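PDB 2WW2: alpha-1,2-mannosidase from Bacteroides thetaiotaomicron, which hydrolyses alpha-mannosides with inversion of configuration, as a calcium-dependent glycoside hydrolase of family GH92. Local coordinates for residues 488-496 with 513-523. Residues are numbered along the deposited sequence; the frame is centred on the assembly and turned at random.
Sequences EHGFMWTKD and PFTEGSSWHWT
Pro513 opens the contact by packing its CB against CB of Thr494, 3.6 Å away, while its CG lies near the Thr494 methyl; the two side chains cross at about a right angle. Thr445 of helix 444-465 touches both. Phe514 next sends its ring rim to Met492 and Trp493: CE2 meets CE3 and CZ3 of the Trp493 indole, and CZ lies 3.6 Å from Met492 O, near the plane of the Phe514 ring. One face of that ring is covered by its own chain, with Ser518 C over the centre. Ser518 is the N-cap of the short helix 519-522. With chi1 at -177° carrying Ser519 OG toward the carbonyl of Met492, OG donates to Met492 O in the carbonyl plane and on a lone pair, at a short 2.5 Å. Trp520 brings CE3 within 3.8 Å of Phe491 CZ; the two rings meet rim to rim, their planes 29° apart, and the indole NE1 is bonded to Gln579 O. At Thr523, OG1 accepts the N-H of Met492, 2.9 Å from N to OG1 and nearly straight at 171°, and itself donates to Ser519 O, 2.8 Å away. Thr523 N also reaches Ser519 O, from the opposite face of the carbonyl plane. A valine in place of Thr523 would probably leave Met492 N without its acceptor and Ser519 O short of one donor. The hydroxyls of Ser519 and Thr523 therefore serve both backbone polar groups of Met492, giving this piece of the catalytic domain a side-chain-to-backbone link from strand 491-492 to Ser519 and Thr523, flanked by aromatic packing.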
ATOM      1  N   GLU A 488      16.750 -18.629  -8.260  1.00 18.42           N
ATOM      2  CA  GLU A 488      15.418 -19.084  -7.831  1.00 19.26           C
ATOM      3  C   GLU A 488      14.418 -17.936  -7.673  1.00 19.52           C
ATOM      4  O   GLU A 488      13.208 -18.137  -7.811  1.00 20.35           O
ATOM      5  CB  GLU A 488      15.487 -19.892  -6.525  1.00 19.45           C
ATOM      6  N   HIS A 489      14.912 -16.735  -7.375  1.00 18.70           N
ATOM      7  CA  HIS A 489      14.022 -15.614  -7.113  1.00 17.59           C
ATOM      8  C   HIS A 489      14.020 -14.539  -8.203  1.00 16.97           C
ATOM      9  O   HIS A 489      13.063 -13.771  -8.306  1.00 16.67           O
ATOM     10  CB  HIS A 489      14.322 -15.014  -5.740  1.00 17.75           C
ATOM     11  CG  HIS A 489      14.040 -15.953  -4.613  1.00 18.08           C
ATOM     12  ND1 HIS A 489      12.759 -16.270  -4.216  1.00 18.76           N
ATOM     13  CD2 HIS A 489      14.869 -16.679  -3.824  1.00 19.29           C
ATOM     14  CE1 HIS A 489      12.811 -17.139  -3.222  1.00 19.18           C
ATOM     15  NE2 HIS A 489      14.080 -17.406  -2.967  1.00 19.45           N
ATOM     16  N   GLY A 490      15.082 -14.486  -9.008  1.00 15.80           N
ATOM     17  CA  GLY A 490      15.132 -13.561 -10.141  1.00 15.38           C
ATOM     18  C   GLY A 490      15.454 -12.123  -9.758  1.00 14.61           C
ATOM     19  O   GLY A 490      15.083 -11.174 -10.468  1.00 15.21           O
ATOM     20  N   PHE A 491      16.156 -11.962  -8.638  1.00 13.69           N
ATOM     21  CA  PHE A 491      16.562 -10.645  -8.149  1.00 12.86           C
ATOM     22  C   PHE A 491      17.957 -10.699  -7.529  1.00 12.64           C
ATOM     23  O   PHE A 491      18.426 -11.767  -7.134  1.00 12.07           O
ATOM     24  CB  PHE A 491      15.614 -10.196  -7.046  1.00 12.58           C
ATOM     25  CG  PHE A 491      14.300  -9.669  -7.536  1.00 13.21           C
ATOM     26  CD1 PHE A 491      14.169  -8.336  -7.898  1.00 13.06           C
ATOM     27  CD2 PHE A 491      13.178 -10.485  -7.579  1.00 12.64           C
ATOM     28  CE1 PHE A 491      12.950  -7.834  -8.322  1.00 13.37           C
ATOM     29  CE2 PHE A 491      11.951  -9.984  -7.994  1.00 14.41           C
ATOM     30  CZ  PHE A 491      11.837  -8.657  -8.369  1.00 13.60           C
ATOM     31  N   MET A 492      18.598  -9.540  -7.391  1.00 11.51           N
ATOM     32  CA  MET A 492      19.846  -9.466  -6.639  1.00 11.39           C
ATOM     33  C   MET A 492      19.529  -9.705  -5.161  1.00 11.57           C
ATOM     34  O   MET A 492      18.484  -9.266  -4.663  1.00 11.29           O
ATOM     35  CB  MET A 492      20.505  -8.091  -6.830  1.00 11.57           C
ATOM     36  CG  MET A 492      21.021  -7.856  -8.258  1.00 10.30           C
ATOM     37  SD  MET A 492      22.353  -9.000  -8.700  1.00 11.88           S
ATOM     38  CE  MET A 492      22.585  -8.541 -10.430  1.00  8.48           C
ATOM     39  N   TRP A 493      20.416 -10.411  -4.466  1.00 10.87           N
ATOM     40  CA  TRP A 493      20.231 -10.655  -3.028  1.00 11.45           C
ATOM     41  C   TRP A 493      21.614 -10.580  -2.393  1.00 11.44           C
ATOM     42  O   TRP A 493      22.468  -9.835  -2.880  1.00 11.19           O
ATOM     43  CB  TRP A 493      19.550 -12.014  -2.807  1.00 11.16           C
ATOM     44  CG  TRP A 493      18.969 -12.281  -1.453  1.00 11.67           C
ATOM     45  CD1 TRP A 493      19.143 -13.414  -0.713  1.00 11.77           C
ATOM     46  CD2 TRP A 493      18.081 -11.440  -0.696  1.00 11.65           C
ATOM     47  NE1 TRP A 493      18.434 -13.328   0.460  1.00 13.34           N
ATOM     48  CE2 TRP A 493      17.779 -12.124   0.500  1.00 11.92           C
ATOM     49  CE3 TRP A 493      17.528 -10.162  -0.904  1.00 11.77           C
ATOM     50  CZ2 TRP A 493      16.942 -11.586   1.486  1.00 13.36           C
ATOM     51  CZ3 TRP A 493      16.690  -9.629   0.084  1.00 11.96           C
ATOM     52  CH2 TRP A 493      16.410 -10.342   1.259  1.00 11.75           C
ATOM     53  N   THR A 494      21.847 -11.342  -1.325  1.00 11.43           N
ATOM     54  CA  THR A 494      23.109 -11.237  -0.607  1.00 11.79           C
ATOM     55  C   THR A 494      23.524 -12.603  -0.070  1.00 12.16           C
ATOM     56  O   THR A 494      22.669 -13.466   0.171  1.00 11.34           O
ATOM     57  CB  THR A 494      23.017 -10.239   0.559  1.00 12.12           C
ATOM     58  OG1 THR A 494      24.298 -10.115   1.186  1.00 13.19           O
ATOM     59  CG2 THR A 494      21.992 -10.716   1.607  1.00 11.13           C
ATOM     60  N   LYS A 495      24.831 -12.794   0.112  1.00 12.29           N
ATOM     61  CA  LYS A 495      25.374 -14.012   0.723  1.00 13.26           C
ATOM     62  C   LYS A 495      26.330 -13.626   1.842  1.00 13.23           C
ATOM     63  O   LYS A 495      26.925 -12.552   1.796  1.00 13.85           O
ATOM     64  CB  LYS A 495      26.185 -14.826  -0.297  1.00 13.55           C
ATOM     65  CG  LYS A 495      25.421 -15.416  -1.466  1.00 15.90           C
ATOM     66  CD  LYS A 495      26.422 -15.896  -2.521  1.00 17.30           C
ATOM     67  CE  LYS A 495      25.747 -16.634  -3.652  1.00 21.26           C
ATOM     68  NZ  LYS A 495      26.651 -16.720  -4.860  1.00 23.53           N
ATOM     69  N   ASP A 496      26.497 -14.495   2.836  1.00 13.23           N
ATOM     70  CA  ASP A 496      27.531 -14.288   3.853  1.00 13.45           C
ATOM     71  C   ASP A 496      28.901 -14.719   3.314  1.00 12.98           C
ATOM     72  O   ASP A 496      29.015 -15.097   2.154  1.00 12.92           O
ATOM     73  CB  ASP A 496      27.171 -15.003   5.167  1.00 13.20           C
ATOM     74  CG  ASP A 496      27.163 -16.514   5.034  1.00 14.74           C
ATOM     75  OD1 ASP A 496      27.707 -17.041   4.036  1.00 12.56           O
ATOM     76  OD2 ASP A 496      26.613 -17.181   5.947  1.00 15.49           O
ATOM     77  N   PRO A 513      21.836  -5.397   3.140  1.00 12.58           N
ATOM     78  CA  PRO A 513      22.841  -5.430   2.070  1.00 12.16           C
ATOM     79  C   PRO A 513      22.601  -4.356   1.008  1.00 12.45           C
ATOM     80  O   PRO A 513      23.418  -4.203   0.093  1.00 11.38           O
ATOM     81  CB  PRO A 513      22.614  -6.798   1.434  1.00 11.98           C
ATOM     82  CG  PRO A 513      21.125  -7.020   1.614  1.00 12.12           C
ATOM     83  CD  PRO A 513      20.865  -6.504   3.018  1.00 12.77           C
ATOM     84  N   PHE A 514      21.489  -3.629   1.121  1.00 12.68           N
ATOM     85  CA  PHE A 514      21.188  -2.586   0.157  1.00 13.46           C
ATOM     86  C   PHE A 514      21.337  -1.207   0.762  1.00 14.76           C
ATOM     87  O   PHE A 514      21.310  -1.049   1.982  1.00 15.24           O
ATOM     88  CB  PHE A 514      19.790  -2.765  -0.447  1.00 13.43           C
ATOM     89  CG  PHE A 514      19.618  -4.059  -1.183  1.00 13.37           C
ATOM     90  CD1 PHE A 514      20.240  -4.267  -2.409  1.00 12.60           C
ATOM     91  CD2 PHE A 514      18.867  -5.089  -0.634  1.00 12.30           C
ATOM     92  CE1 PHE A 514      20.101  -5.492  -3.080  1.00 12.44           C
ATOM     93  CE2 PHE A 514      18.722  -6.312  -1.313  1.00 14.38           C
ATOM     94  CZ  PHE A 514      19.335  -6.503  -2.524  1.00 11.23           C
ATOM     95  N   THR A 515      21.476  -0.219  -0.120  1.00 15.62           N
ATOM     96  CA  THR A 515      21.699   1.176   0.221  1.00 17.77           C
ATOM     97  C   THR A 515      20.546   1.991  -0.342  1.00 18.05           C
ATOM     98  O   THR A 515      20.345   2.012  -1.542  1.00 18.06           O
ATOM     99  CB  THR A 515      23.006   1.664  -0.473  1.00 17.35           C
ATOM    100  OG1 THR A 515      24.143   1.100   0.184  1.00 19.69           O
ATOM    101  CG2 THR A 515      23.127   3.166  -0.469  1.00 19.14           C
ATOM    102  N   GLU A 516      19.769   2.639   0.518  1.00 19.40           N
ATOM    103  CA  GLU A 516      18.750   3.576   0.034  1.00 21.81           C
ATOM    104  C   GLU A 516      17.744   2.940  -0.924  1.00 21.35           C
ATOM    105  O   GLU A 516      17.254   3.591  -1.843  1.00 22.18           O
ATOM    106  CB  GLU A 516      19.434   4.735  -0.684  1.00 22.97           C
ATOM    107  CG  GLU A 516      20.358   5.518   0.227  1.00 28.11           C
ATOM    108  CD  GLU A 516      19.637   6.647   0.886  1.00 33.61           C
ATOM    109  OE1 GLU A 516      19.398   7.658   0.188  1.00 36.22           O
ATOM    110  OE2 GLU A 516      19.302   6.513   2.086  1.00 36.96           O
ATOM    111  N   GLY A 517      17.431   1.670  -0.718  1.00 20.10           N
ATOM    112  CA  GLY A 517      16.652   0.961  -1.712  1.00 18.00           C
ATOM    113  C   GLY A 517      16.565  -0.493  -1.327  1.00 16.67           C
ATOM    114  O   GLY A 517      17.037  -0.889  -0.251  1.00 16.74           O
ATOM    115  N   SER A 518      15.933  -1.273  -2.197  1.00 14.76           N
ATOM    116  CA  SER A 518      15.718  -2.684  -1.972  1.00 12.93           C
ATOM    117  C   SER A 518      16.188  -3.396  -3.231  1.00 12.62           C
ATOM    118  O   SER A 518      16.666  -2.752  -4.168  1.00 11.34           O
ATOM    119  CB  SER A 518      14.231  -2.959  -1.764  1.00 13.19           C
ATOM    120  OG  SER A 518      13.531  -2.693  -2.972  1.00 13.22           O
ATOM    121  N   SER A 519      16.066  -4.721  -3.251  1.00 12.34           N
ATOM    122  CA  SER A 519      16.448  -5.485  -4.430  1.00 13.03           C
ATOM    123  C   SER A 519      15.676  -5.015  -5.668  1.00 13.19           C
ATOM    124  O   SER A 519      16.171  -5.082  -6.793  1.00 12.92           O
ATOM    125  CB  SER A 519      16.212  -6.981  -4.218  1.00 12.64           C
ATOM    126  OG  SER A 519      16.668  -7.670  -5.370  1.00 14.50           O
ATOM    127  N   TRP A 520      14.452  -4.552  -5.445  1.00 13.63           N
ATOM    128  CA  TRP A 520      13.589  -4.083  -6.528  1.00 14.79           C
ATOM    129  C   TRP A 520      14.302  -3.006  -7.336  1.00 14.11           C
ATOM    130  O   TRP A 520      14.148  -2.939  -8.562  1.00 14.05           O
ATOM    131  CB  TRP A 520      12.285  -3.522  -5.935  1.00 15.58           C
ATOM    132  CG  TRP A 520      11.222  -3.107  -6.937  1.00 19.08           C
ATOM    133  CD1 TRP A 520      10.912  -1.826  -7.338  1.00 20.36           C
ATOM    134  CD2 TRP A 520      10.315  -3.975  -7.625  1.00 21.75           C
ATOM    135  NE1 TRP A 520       9.871  -1.858  -8.248  1.00 22.41           N
ATOM    136  CE2 TRP A 520       9.492  -3.163  -8.441  1.00 23.90           C
ATOM    137  CE3 TRP A 520      10.126  -5.360  -7.640  1.00 24.06           C
ATOM    138  CZ2 TRP A 520       8.487  -3.697  -9.263  1.00 27.36           C
ATOM    139  CZ3 TRP A 520       9.130  -5.895  -8.455  1.00 27.34           C
ATOM    140  CH2 TRP A 520       8.325  -5.063  -9.263  1.00 28.59           C
ATOM    141  N   HIS A 521      15.076  -2.164  -6.653  1.00 13.37           N
ATOM    142  CA  HIS A 521      15.832  -1.098  -7.324  1.00 13.29           C
ATOM    143  C   HIS A 521      17.211  -1.564  -7.765  1.00 12.43           C
ATOM    144  O   HIS A 521      17.607  -1.325  -8.899  1.00 13.07           O
ATOM    145  CB  HIS A 521      16.005   0.132  -6.417  1.00 12.58           C
ATOM    146  CG  HIS A 521      14.781   0.477  -5.635  1.00 14.84           C
ATOM    147  ND1 HIS A 521      13.698   1.120  -6.196  1.00 17.53           N
ATOM    148  CD2 HIS A 521      14.459   0.250  -4.339  1.00 14.91           C
ATOM    149  CE1 HIS A 521      12.763   1.281  -5.274  1.00 16.09           C
ATOM    150  NE2 HIS A 521      13.204   0.768  -4.137  1.00 18.25           N
ATOM    151  N   TRP A 522      17.941  -2.197  -6.852  1.00 11.60           N
ATOM    152  CA  TRP A 522      19.363  -2.520  -7.058  1.00 11.11           C
ATOM    153  C   TRP A 522      19.614  -3.588  -8.125  1.00 11.19           C
ATOM    154  O   TRP A 522      20.710  -3.674  -8.699  1.00 11.12           O
ATOM    155  CB  TRP A 522      20.036  -2.858  -5.712  1.00 10.94           C
ATOM    156  CG  TRP A 522      20.375  -1.600  -4.972  1.00 10.79           C
ATOM    157  CD1 TRP A 522      19.623  -0.978  -4.006  1.00 10.12           C
ATOM    158  CD2 TRP A 522      21.522  -0.770  -5.190  1.00 12.13           C
ATOM    159  NE1 TRP A 522      20.255   0.183  -3.594  1.00 11.57           N
ATOM    160  CE2 TRP A 522      21.415   0.334  -4.315  1.00 11.18           C
ATOM    161  CE3 TRP A 522      22.636  -0.851  -6.056  1.00  9.95           C
ATOM    162  CZ2 TRP A 522      22.384   1.351  -4.269  1.00 12.28           C
ATOM    163  CZ3 TRP A 522      23.588   0.145  -6.003  1.00 11.69           C
ATOM    164  CH2 TRP A 522      23.461   1.236  -5.114  1.00 10.72           C
ATOM    165  N   THR A 523      18.589  -4.380  -8.423  1.00 11.11           N
ATOM    166  CA  THR A 523      18.710  -5.395  -9.471  1.00 11.35           C
ATOM    167  C   THR A 523      19.020  -4.765 -10.839  1.00 11.27           C
ATOM    168  O   THR A 523      19.625  -5.403 -11.693  1.00 10.96           O
ATOM    169  CB  THR A 523      17.457  -6.295  -9.515  1.00 11.43           C
ATOM    170  OG1 THR A 523      17.420  -7.079  -8.315  1.00 11.02           O
ATOM    171  CG2 THR A 523      17.478  -7.255 -10.741  1.00 11.78           C
TER